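Cytoplasmic export protein 1 (Saccharomyces cerevisiae, PDB 3VWA) takes part in nuclear tRNA export, probably collecting aminoacylated tRNAs from export receptors at the nuclear pore complex and passing them to the translation machinery. Local coordinates at residues A[402-405]-A[406-410]. Sequence-based numbering, arbitrary orientation.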
loop_
_atom_site.group_PDB
_atom_site.type_symbol
_atom_site.label_atom_id
_atom_site.label_comp_id
_atom_site.label_asym_id
_atom_site.label_seq_id
_atom_site.Cartn_x
_atom_site.Cartn_y
_atom_site.Cartn_z
ATOM N N LYS A 402 -19.262 -18.984 -1.954
ATOM C CA LYS A 402 -18.879 -18.637 -0.577
ATOM C C LYS A 402 -18.445 -17.171 -0.407
ATOM O O LYS A 402 -18.150 -16.703 0.706
ATOM C CB LYS A 402 -17.659 -19.456 -0.176
ATOM C CG LYS A 402 -17.864 -20.944 -0.004
ATOM C CD LYS A 402 -16.683 -21.479 0.795
ATOM C CE LYS A 402 -16.759 -22.995 0.969
ATOM N NZ LYS A 402 -15.758 -23.490 1.964
ATOM N N THR A 403 -18.293 -16.466 -1.510
ATOM C CA THR A 403 -17.800 -15.102 -1.442
ATOM C C THR A 403 -18.972 -14.116 -1.512
ATOM O O THR A 403 -18.783 -12.954 -1.290
ATOM C CB THR A 403 -16.778 -14.882 -2.603
ATOM O OG1 THR A 403 -15.667 -15.750 -2.368
ATOM C CG2 THR A 403 -16.255 -13.474 -2.685
ATOM N N ILE A 404 -20.169 -14.590 -1.854
ATOM C CA ILE A 404 -21.318 -13.728 -2.093
ATOM C C ILE A 404 -21.650 -12.853 -0.887
ATOM O O ILE A 404 -21.936 -11.662 -1.048
ATOM C CB ILE A 404 -22.566 -14.575 -2.503
ATOM C CG1 ILE A 404 -22.482 -14.972 -3.983
ATOM C CG2 ILE A 404 -23.853 -13.791 -2.296
ATOM C CD1 ILE A 404 -23.483 -16.049 -4.400
ATOM N N PRO A 405 -21.618 -13.433 0.324
ATOM C CA PRO A 405 -21.926 -12.613 1.475
ATOM C C PRO A 405 -21.025 -11.386 1.665
ATOM O O PRO A 405 -21.448 -10.401 2.247
ATOM C CB PRO A 405 -21.720 -13.571 2.640
ATOM C CG PRO A 405 -22.145 -14.877 2.047
ATOM C CD PRO A 405 -21.462 -14.853 0.695
ATOM N N CYS A 406 -19.784 -11.445 1.227
ATOM C CA CYS A 406 -18.854 -10.316 1.446
ATOM C C CYS A 406 -19.119 -9.170 0.460
ATOM O O CYS A 406 -18.741 -8.029 0.683
ATOM C CB CYS A 406 -17.413 -10.789 1.232
ATOM S SG CYS A 406 -16.956 -12.373 1.973
ATOM N N ILE A 407 -19.744 -9.428 -0.663
ATOM C CA ILE A 407 -19.918 -8.268 -1.538
ATOM C C ILE A 407 -21.346 -7.782 -1.631
ATOM O O ILE A 407 -21.651 -6.759 -2.236
ATOM C CB ILE A 407 -19.192 -8.399 -2.926
ATOM C CG1 ILE A 407 -20.070 -8.979 -3.999
ATOM C CG2 ILE A 407 -17.812 -9.098 -2.799
ATOM C CD1 ILE A 407 -20.678 -10.312 -3.664
ATOM N N VAL A 408 -22.217 -8.504 -0.973
ATOM C CA VAL A 408 -23.624 -8.247 -1.082
ATOM C C VAL A 408 -24.013 -6.822 -0.653
ATOM O O VAL A 408 -24.997 -6.245 -1.152
ATOM C CB VAL A 408 -24.315 -9.378 -0.322
ATOM C CG1 VAL A 408 -24.847 -8.911 0.996
ATOM C CG2 VAL A 408 -25.334 -10.073 -1.183
ATOM N N SER A 409 -23.235 -6.194 0.210
ATOM C CA SER A 409 -23.631 -4.809 0.639
ATOM C C SER A 409 -23.290 -3.742 -0.389
ATOM O O SER A 409 -23.746 -2.594 -0.304
ATOM C CB SER A 409 -23.109 -4.450 2.027
ATOM O OG SER A 409 -21.737 -4.229 2.056
ATOM N N CYS A 410 -22.516 -4.131 -1.391
ATOM C CA CYS A 410 -22.338 -3.289 -2.546
ATOM C C CYS A 410 -23.494 -3.251 -3.544
ATOM O O CYS A 410 -23.520 -2.344 -4.360
ATOM C CB CYS A 410 -21.071 -3.709 -3.309
ATOM S SG CYS A 410 -19.567 -3.587 -2.344
HETATM O O HOH W 1 -21.591 -7.424 2.262
#
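With chi1 of I404 at -79°, CG2 stands opposite the backbone N and faces V408 one turn on, where the branches touch lightly, CG2 to CG2 at 4.2 Å. I407 has an unusual chi1 of 92°, and its CD1 turns back along the helix to 3.2 Å from the carbonyl O of I404. That oxygen lies among several groups: it accepts the N-H of I407 at 3.2 Å, takes a weak bond from V408 N, and has V408 CB 3.4 Å away. The bond from I407 is bent, with an N-H...O angle of 144°, and its donor sits above the carbonyl plane. C406 N likewise reaches T403 O at 3.1 Å, again from above the plane, and C406 SG lies on the T403 side beside its own backbone N. The bonds from C406 and I407 span three residues, as in a 3-10 turn, and the weak one from V408 spans four; helical backbone angles continue through 408-410 without the regular bonds. The ring N of P405 carries no hydrogen for the preceding turn, and the helix kinks there. A water links P405 and S409 one turn apart, donating to P405 O at 3.0 Å and accepting from S409 N at 2.9 Å. I404 and V408 touch L420 of helix 413-427, while T403 and I407 touch F385 of helix 374-387. The arrangement is the proline-kinked last part of helix 394-407 and the turn that follows it, packed against neighbouring helices within the first HEAT repeat of the helical solenoid.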